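Local coordinates for gram-negative insecticidal protein (Chromobacterium piscinae, PDB 6FBM), which is an insecticidal toxin of the MACPF and beta-tripod families that probably acts by forming pores in target-cell membranes, at residues P492-S495 with G496-E499; I513-M516 with Q517-K520; W389-V392 with W393-A396. All coordinates share one frame; numbering follows the deposited sequence.

Interaction 1 (P492-S495 with G496-E499)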
ATOM      1  N   PRO A 492      73.918 -50.143  13.881  1.00 29.91           N
ATOM      2  CA  PRO A 492      72.797 -49.200  13.925  1.00 29.41           C
ATOM      3  C   PRO A 492      71.458 -49.903  14.178  1.00 28.88           C
ATOM      4  O   PRO A 492      71.379 -51.129  14.038  1.00 30.08           O
ATOM      5  CB  PRO A 492      72.799 -48.606  12.519  1.00 29.61           C
ATOM      6  CG  PRO A 492      73.315 -49.710  11.651  1.00 29.88           C
ATOM      7  CD  PRO A 492      74.146 -50.645  12.513  1.00 30.46           C
ATOM      8  N   PRO A 493      70.406 -49.138  14.549  1.00 27.85           N
ATOM      9  CA  PRO A 493      69.091 -49.744  14.732  1.00 26.64           C
ATOM     10  C   PRO A 493      68.522 -50.326  13.435  1.00 24.89           C
ATOM     11  O   PRO A 493      68.738 -49.780  12.364  1.00 21.47           O
ATOM     12  CB  PRO A 493      68.235 -48.575  15.241  1.00 26.73           C
ATOM     13  CG  PRO A 493      69.210 -47.655  15.890  1.00 26.87           C
ATOM     14  CD  PRO A 493      70.404 -47.728  14.991  1.00 27.50           C
ATOM     15  N   ASN A 494      67.818 -51.440  13.560  1.00 25.83           N
ATOM     16  CA  ASN A 494      67.243 -52.140  12.412  1.00 27.86           C
ATOM     17  C   ASN A 494      65.866 -51.603  12.078  1.00 30.04           C
ATOM     18  O   ASN A 494      65.314 -50.817  12.840  1.00 33.20           O
ATOM     19  CB  ASN A 494      67.148 -53.648  12.684  1.00 26.89           C
ATOM     20  CG  ASN A 494      66.308 -53.976  13.888  1.00 25.44           C
ATOM     21  OD1 ASN A 494      65.196 -53.466  14.057  1.00 24.12           O
ATOM     22  ND2 ASN A 494      66.852 -54.830  14.743  1.00 24.68           N
ATOM     23  N   SER A 495      65.299 -52.080  10.969  1.00 30.61           N
ATOM     24  CA  SER A 495      64.002 -51.607  10.488  1.00 30.33           C
ATOM     25  C   SER A 495      62.837 -51.925  11.433  1.00 29.97           C
ATOM     26  O   SER A 495      61.785 -51.281  11.342  1.00 30.95           O
ATOM     27  CB  SER A 495      63.722 -52.124   9.074  1.00 29.98           C
ATOM     28  OG  SER A 495      63.794 -53.527   9.045  1.00 32.20           O
ATOM     29  N   GLY A 496      63.008 -52.901  12.327  1.00 28.56           N
ATOM     30  CA  GLY A 496      62.033 -53.149  13.390  1.00 27.38           C
ATOM     31  C   GLY A 496      62.016 -52.040  14.427  1.00 28.82           C
ATOM     32  O   GLY A 496      60.946 -51.632  14.880  1.00 31.32           O
ATOM     33  N   ASP A 497      63.202 -51.557  14.805  1.00 28.20           N
ATOM     34  CA  ASP A 497      63.330 -50.404  15.708  1.00 27.99           C
ATOM     35  C   ASP A 497      62.744 -49.125  15.086  1.00 27.90           C
ATOM     36  O   ASP A 497      62.110 -48.349  15.785  1.00 24.97           O
ATOM     37  CB  ASP A 497      64.786 -50.151  16.099  1.00 27.51           C
ATOM     38  CG  ASP A 497      65.411 -51.308  16.839  1.00 27.91           C
ATOM     39  OD1 ASP A 497      64.819 -51.775  17.824  1.00 25.28           O
ATOM     40  OD2 ASP A 497      66.517 -51.734  16.436  1.00 29.53           O
ATOM     41  N   ILE A 498      62.970 -48.927  13.784  1.00 30.01           N
ATOM     42  CA  ILE A 498      62.384 -47.807  13.010  1.00 30.84           C
ATOM     43  C   ILE A 498      60.852 -47.926  12.873  1.00 31.53           C
ATOM     44  O   ILE A 498      60.140 -46.925  12.970  1.00 30.03           O
ATOM     45  CB  ILE A 498      63.045 -47.677  11.614  1.00 31.47           C
ATOM     46  CG1 ILE A 498      64.512 -47.246  11.768  1.00 33.38           C
ATOM     47  CG2 ILE A 498      62.316 -46.656  10.736  1.00 32.28           C
ATOM     48  CD1 ILE A 498      65.396 -47.634  10.587  1.00 35.16           C
ATOM     49  N   GLU A 499      60.363 -49.144  12.667  1.00 32.27           N
ATOM     50  CA  GLU A 499      58.920 -49.413  12.610  1.00 34.61           C
ATOM     51  C   GLU A 499      58.199 -49.090  13.909  1.00 35.00           C
ATOM     52  O   GLU A 499      57.076 -48.570  13.887  1.00 34.95           O
ATOM     53  CB  GLU A 499      58.628 -50.889  12.252  1.00 37.24           C
ATOM     54  CG  GLU A 499      58.144 -51.096  10.833  1.00 38.96           C
ATOM     55  CD  GLU A 499      56.812 -50.405  10.587  1.00 39.77           C
ATOM     56  OE1 GLU A 499      55.827 -50.675  11.317  1.00 35.93           O
ATOM     57  OE2 GLU A 499      56.772 -49.582   9.650  1.00 41.80           O
TER
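N494 and D497 form a capping box at the start of helix 495-500, each side chain turning back to a backbone N-H of the other. Capping bonds come first. OD1 of N494 accepts from D497 N at 2.9 Å, a fairly straight bond with the donor tilted 20° from the carbonyl plane, and more weakly from G496 N, whose N-H points poorly at it. With CG lying between the backbone N and the carbonyl carbon (chi1 59°), the short asparagine amide folds over these N-H groups of the first turn, which lack the regular i-4 helical acceptor. In return D497 OD2 takes the N-H of N494 at 3.2 Å on its anti side. The amide and carboxylate planes lie only 9° apart, and D497 is fixed further by N488 on OD1 and N490 on OD2; an acid here would probably also be favoured by the positive end of the helix dipole.

Backbone bonds then begin the helix: I498 N donates to N494 O, and E499 N to S495 O at 2.9 Å.

Apolar packing is lighter. P493, a rigid ring suited to the extended approach, lays CB against D497 CB at 3.9 Å, while P493 and I498 both touch L451 of strand 450-457. The two box oxygens, N494 OD1 and D497 OD2, approach to 3.2 Å as acceptors, each engaged by a backbone N-H.

Interaction 2 (I513-M516 with Q517-K520)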
ATOM      1  N   ILE A 513      58.131 -25.582   7.346  1.00 21.96           N
ATOM      2  CA  ILE A 513      58.921 -24.825   8.307  1.00 22.94           C
ATOM      3  C   ILE A 513      59.571 -23.591   7.687  1.00 23.19           C
ATOM      4  O   ILE A 513      60.014 -23.616   6.534  1.00 20.64           O
ATOM      5  CB  ILE A 513      59.968 -25.791   8.884  1.00 24.77           C
ATOM      6  CG1 ILE A 513      59.432 -26.342  10.186  1.00 26.00           C
ATOM      7  CG2 ILE A 513      61.360 -25.167   9.083  1.00 24.77           C
ATOM      8  CD1 ILE A 513      60.144 -27.617  10.589  1.00 27.81           C
ATOM      9  N   ALA A 514      59.649 -22.525   8.470  1.00 24.40           N
ATOM     10  CA  ALA A 514      60.384 -21.350   8.032  1.00 27.16           C
ATOM     11  C   ALA A 514      60.841 -20.549   9.219  1.00 28.06           C
ATOM     12  O   ALA A 514      60.141 -20.505  10.240  1.00 28.12           O
ATOM     13  CB  ALA A 514      59.546 -20.480   7.116  1.00 27.71           C
ATOM     14  N   SER A 515      62.013 -19.928   9.068  1.00 29.76           N
ATOM     15  CA  SER A 515      62.537 -18.997  10.060  1.00 32.46           C
ATOM     16  C   SER A 515      61.778 -17.678   9.985  1.00 32.01           C
ATOM     17  O   SER A 515      61.060 -17.449   9.019  1.00 31.53           O
ATOM     18  CB  SER A 515      64.023 -18.738   9.834  1.00 33.15           C
ATOM     19  OG  SER A 515      64.228 -18.134   8.562  1.00 36.55           O
ATOM     20  N   MET A 516      61.971 -16.819  10.982  1.00 36.29           N
ATOM     21  CA  MET A 516      61.377 -15.489  10.997  1.00 40.14           C
ATOM     22  C   MET A 516      61.511 -14.790   9.651  1.00 41.87           C
ATOM     23  O   MET A 516      60.522 -14.358   9.077  1.00 43.59           O
ATOM     24  CB  MET A 516      61.971 -14.617  12.104  1.00 44.09           C
ATOM     25  CG  MET A 516      61.196 -13.315  12.345  1.00 47.16           C
ATOM     26  SD  MET A 516      59.436 -13.500  12.872  1.00 52.58           S
ATOM     27  CE  MET A 516      58.664 -11.930  12.414  1.00 54.42           C
ATOM     28  N   GLN A 517      62.727 -14.738   9.131  1.00 43.12           N
ATOM     29  CA  GLN A 517      62.997 -14.076   7.850  1.00 44.78           C
ATOM     30  C   GLN A 517      62.350 -14.776   6.631  1.00 40.81           C
ATOM     31  O   GLN A 517      61.706 -14.099   5.814  1.00 42.14           O
ATOM     32  CB  GLN A 517      64.515 -13.852   7.626  1.00 48.10           C
ATOM     33  CG  GLN A 517      64.889 -12.977   6.414  1.00 51.13           C
ATOM     34  CD  GLN A 517      64.120 -11.645   6.339  1.00 52.88           C
ATOM     35  OE1 GLN A 517      64.090 -10.874   7.322  1.00 52.24           O
ATOM     36  NE2 GLN A 517      63.523 -11.353   5.163  1.00 46.05           N
ATOM     37  N   GLU A 518      62.499 -16.097   6.511  1.00 37.88           N
ATOM     38  CA  GLU A 518      61.856 -16.860   5.413  1.00 37.62           C
ATOM     39  C   GLU A 518      60.312 -16.687   5.415  1.00 34.49           C
ATOM     40  O   GLU A 518      59.691 -16.667   4.349  1.00 29.67           O
ATOM     41  CB  GLU A 518      62.205 -18.363   5.477  1.00 39.96           C
ATOM     42  CG  GLU A 518      63.614 -18.729   5.002  1.00 43.83           C
ATOM     43  CD  GLU A 518      64.132 -20.087   5.541  1.00 47.43           C
ATOM     44  OE1 GLU A 518      63.400 -20.840   6.238  1.00 46.91           O
ATOM     45  OE2 GLU A 518      65.293 -20.440   5.222  1.00 45.04           O
ATOM     46  N   MET A 519      59.722 -16.563   6.610  1.00 31.30           N
ATOM     47  CA  MET A 519      58.281 -16.372   6.774  1.00 30.80           C
ATOM     48  C   MET A 519      57.857 -14.993   6.289  1.00 32.30           C
ATOM     49  O   MET A 519      56.896 -14.903   5.527  1.00 29.23           O
ATOM     50  CB  MET A 519      57.821 -16.589   8.240  1.00 26.89           C
ATOM     51  CG  MET A 519      56.306 -16.730   8.462  1.00 24.46           C
ATOM     52  SD  MET A 519      55.590 -18.252   7.749  1.00 23.13           S
ATOM     53  CE  MET A 519      55.954 -19.483   8.980  1.00 24.07           C
ATOM     54  N   LYS A 520      58.551 -13.936   6.739  1.00 35.73           N
ATOM     55  CA  LYS A 520      58.336 -12.570   6.215  1.00 37.84           C
ATOM     56  C   LYS A 520      58.345 -12.540   4.684  1.00 36.80           C
ATOM     57  O   LYS A 520      57.424 -12.000   4.055  1.00 31.16           O
ATOM     58  CB  LYS A 520      59.408 -11.580   6.714  1.00 42.69           C
ATOM     59  CG  LYS A 520      59.085 -10.786   7.974  1.00 50.03           C
ATOM     60  CD  LYS A 520      59.602  -9.320   7.898  1.00 56.93           C
ATOM     61  CE  LYS A 520      59.213  -8.499   9.115  1.00 60.02           C
ATOM     62  NZ  LYS A 520      59.892  -8.936  10.380  1.00 57.66           N
TER
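A chi1 of 62° sets S515 OG between its backbone N and carbonyl carbon, facing the first turn of the helix, while E518 sends CG anti to its own carbonyl carbon (chi1 -76°) and runs extended from there back toward the serine. The two residues thereby make a capping box. S515 OG receives E518 N in a straight but weak bond of 3.4 Å, and E518 OE1 receives S515 N at 3.3 Å, the N-H coming from above the carboxylate plane, 43° out of it. Serine suits the N-cap because its hydroxyl is close enough to the main chain to stand in for a missing helical carbonyl; glutamate has the length to return to the N-H of the cap residue, and its charge should be favoured near the positive end of the helix dipole.

Behind the box the regular helical bonds take over. M519 N donates to S515 O at 2.9 Å, and K520 N to M516 O in an almost linear bond. One turn apart on an exposed side, the flexible chains of M516 and K520 meet where CE lies 3.8 Å from NZ.

A514 points its small methyl group into the bend, where CB packs on E518 CB at 3.8 Å and more loosely on M519 CE at 4.2 Å. Its backbone is bonded to L318 and M320, placing strand 513-515 parallel to strand 318-321 at one side of a mixed sheet. I513 touches L318, M320 and V478, and M519, carried on helix 516-524, reaches L319 of strand 318-321 and L377 in a loop.

Interaction 3 (W389-V392 with W393-A396)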
ATOM      1  N   TRP A 389      52.540 -38.943  28.798  1.00 13.32           N
ATOM      2  CA  TRP A 389      53.886 -39.404  28.629  1.00 14.02           C
ATOM      3  C   TRP A 389      54.039 -40.857  29.075  1.00 15.82           C
ATOM      4  O   TRP A 389      53.526 -41.240  30.120  1.00 15.12           O
ATOM      5  CB  TRP A 389      54.816 -38.518  29.440  1.00 13.33           C
ATOM      6  CG  TRP A 389      54.846 -37.095  29.024  1.00 11.93           C
ATOM      7  CD1 TRP A 389      54.004 -36.120  29.435  1.00 11.47           C
ATOM      8  CD2 TRP A 389      55.789 -36.468  28.152  1.00 11.08           C
ATOM      9  NE1 TRP A 389      54.353 -34.923  28.869  1.00 10.94           N
ATOM     10  CE2 TRP A 389      55.445 -35.104  28.077  1.00 10.66           C
ATOM     11  CE3 TRP A 389      56.875 -36.930  27.401  1.00 10.71           C
ATOM     12  CZ2 TRP A 389      56.143 -34.202  27.302  1.00 10.23           C
ATOM     13  CZ3 TRP A 389      57.589 -36.019  26.623  1.00 10.19           C
ATOM     14  CH2 TRP A 389      57.226 -34.677  26.590  1.00 10.14           C
ATOM     15  N   GLN A 390      54.755 -41.640  28.277  1.00 18.35           N
ATOM     16  CA  GLN A 390      55.115 -43.003  28.631  1.00 20.91           C
ATOM     17  C   GLN A 390      56.626 -43.227  28.615  1.00 20.75           C
ATOM     18  O   GLN A 390      57.373 -42.471  27.995  1.00 19.50           O
ATOM     19  CB  GLN A 390      54.436 -43.987  27.670  1.00 22.94           C
ATOM     20  CG  GLN A 390      55.084 -44.200  26.305  1.00 25.29           C
ATOM     21  CD  GLN A 390      54.193 -44.912  25.335  1.00 28.81           C
ATOM     22  OE1 GLN A 390      53.256 -45.617  25.745  1.00 32.76           O
ATOM     23  NE2 GLN A 390      54.461 -44.727  24.031  1.00 28.04           N
ATOM     24  N   ARG A 391      57.044 -44.291  29.285  1.00 21.28           N
ATOM     25  CA  ARG A 391      58.443 -44.596  29.452  1.00 22.43           C
ATOM     26  C   ARG A 391      58.964 -45.494  28.354  1.00 22.15           C
ATOM     27  O   ARG A 391      58.452 -46.569  28.138  1.00 23.06           O
ATOM     28  CB  ARG A 391      58.703 -45.258  30.782  1.00 24.12           C
ATOM     29  CG  ARG A 391      58.608 -44.328  31.955  1.00 26.05           C
ATOM     30  CD  ARG A 391      59.498 -44.794  33.115  1.00 28.26           C
ATOM     31  NE  ARG A 391      58.816 -44.675  34.396  1.00 28.82           N
ATOM     32  CZ  ARG A 391      57.892 -45.520  34.844  1.00 31.16           C
ATOM     33  NH1 ARG A 391      57.497 -46.560  34.121  1.00 34.74           N
ATOM     34  NH2 ARG A 391      57.327 -45.309  36.024  1.00 32.14           N
ATOM     35  N   VAL A 392      60.001 -45.028  27.678  1.00 21.30           N
ATOM     36  CA  VAL A 392      60.738 -45.858  26.776  1.00 21.79           C
ATOM     37  C   VAL A 392      61.654 -46.752  27.631  1.00 21.77           C
ATOM     38  O   VAL A 392      61.903 -47.901  27.269  1.00 20.73           O
ATOM     39  CB  VAL A 392      61.562 -45.004  25.785  1.00 21.47           C
ATOM     40  CG1 VAL A 392      62.344 -45.882  24.815  1.00 22.22           C
ATOM     41  CG2 VAL A 392      60.653 -44.129  24.982  1.00 21.89           C
ATOM     42  N   TRP A 393      62.132 -46.200  28.751  1.00 21.52           N
ATOM     43  CA  TRP A 393      63.160 -46.833  29.566  1.00 21.61           C
ATOM     44  C   TRP A 393      63.239 -46.184  30.929  1.00 21.92           C
ATOM     45  O   TRP A 393      63.019 -44.989  31.057  1.00 19.97           O
ATOM     46  CB  TRP A 393      64.511 -46.654  28.881  1.00 21.06           C
ATOM     47  CG  TRP A 393      65.706 -47.036  29.691  1.00 21.57           C
ATOM     48  CD1 TRP A 393      66.267 -48.276  29.792  1.00 22.22           C
ATOM     49  CD2 TRP A 393      66.503 -46.168  30.515  1.00 22.20           C
ATOM     50  NE1 TRP A 393      67.355 -48.241  30.632  1.00 21.99           N
ATOM     51  CE2 TRP A 393      67.526 -46.961  31.089  1.00 22.12           C
ATOM     52  CE3 TRP A 393      66.451 -44.814  30.828  1.00 21.58           C
ATOM     53  CZ2 TRP A 393      68.481 -46.436  31.956  1.00 21.64           C
ATOM     54  CZ3 TRP A 393      67.402 -44.296  31.690  1.00 21.83           C
ATOM     55  CH2 TRP A 393      68.400 -45.103  32.242  1.00 21.93           C
ATOM     56  N   ASP A 394      63.583 -46.990  31.931  1.00 23.97           N
ATOM     57  CA  ASP A 394      64.034 -46.490  33.228  1.00 24.89           C
ATOM     58  C   ASP A 394      65.190 -47.332  33.772  1.00 25.86           C
ATOM     59  O   ASP A 394      65.523 -48.357  33.187  1.00 25.16           O
ATOM     60  CB  ASP A 394      62.858 -46.406  34.224  1.00 24.24           C
ATOM     61  CG  ASP A 394      62.081 -47.688  34.336  1.00 23.64           C
ATOM     62  OD1 ASP A 394      62.563 -48.634  34.957  1.00 24.10           O
ATOM     63  OD2 ASP A 394      60.966 -47.749  33.817  1.00 26.39           O
ATOM     64  N   ASP A 395      65.788 -46.886  34.891  1.00 28.29           N
ATOM     65  CA  ASP A 395      66.965 -47.541  35.514  1.00 27.48           C
ATOM     66  C   ASP A 395      66.622 -48.586  36.584  1.00 28.79           C
ATOM     67  O   ASP A 395      67.467 -48.893  37.431  1.00 27.53           O
ATOM     68  CB  ASP A 395      67.934 -46.496  36.088  1.00 26.68           C
ATOM     69  CG  ASP A 395      67.541 -46.010  37.488  1.00 28.31           C
ATOM     70  OD1 ASP A 395      66.343 -45.735  37.725  1.00 30.38           O
ATOM     71  OD2 ASP A 395      68.431 -45.919  38.366  1.00 28.44           O
ATOM     72  N   ALA A 396      65.400 -49.128  36.560  1.00 31.05           N
ATOM     73  CA  ALA A 396      65.004 -50.182  37.507  1.00 30.15           C
ATOM     74  C   ALA A 396      65.969 -51.345  37.369  1.00 28.29           C
ATOM     75  O   ALA A 396      66.206 -51.824  36.240  1.00 24.09           O
ATOM     76  CB  ALA A 396      63.571 -50.632  37.249  1.00 30.23           C
TER
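R391 and D394 meet through the arginine's aliphatic portion as much as through its charge: D394 OD2 lies 3.4 Å from R391 CD and 3.7 Å from R391 NH1. The salt bridge is a long one. The guanidinium and carboxylate planes stand 83° apart and the oxygen lies well out of the guanidinium plane, so the attraction is between charges and no N-H is aimed at it. CD lies beside the acid, and a bend at chi3 beyond it sets the guanidinium steeply across the carboxylate. A long, partly apolar side chain suits this exposed position, since its methylenes can pack while its head stays near charge. K465 adds a weak, long ion pair to the same OD2.

The other oxygen of the aspartate works locally. D394 OD1 accepts from A396 N at 3.3 Å through its anti lone pair, closing an Asx turn that leads the chain out of strand 393-394.

What brings R391 and D394 to the same side is a classic beta bulge: V392 and W393 both face C406 of strand 403-410 and both bond to its backbone. V392 leaves the extended conformation to make a corner in the chain, and its side chain packs on R408.

W393, its CG anti to the backbone N (chi1 170°), carries its large indole into the buried interior against M422 and V467. Its NE1 is bonded to K465 O, with a weak bond to D458, so the polar edge of the ring is satisfied. D395 N sits 4.0 Å above one face of the indole, toward its rim, while Y429 touches the side chains of both R391 and D394.

How the interactions relate
Along the chain the order is interaction 3, interaction 1, interaction 2, all within the Vps62-like part of the protein. Interactions 3 and 1 lie on the same side of the chain's centre, their own centres about 19 Å apart and nearest atoms about 9 Å apart. Interaction 3 puts a bulge and a corner into the pairing with strand 403-410; interaction 1 starts helix 495-500 beside strand 450-457. Interaction 2 is more distant, its centre about 34 Å from that of interaction 1 and about 36 Å from that of interaction 3. It takes strand 513-515, of a different, mixed sheet, into helix 516-524. None touches another; they are three separate local features, two starting helices and one bulging a strand.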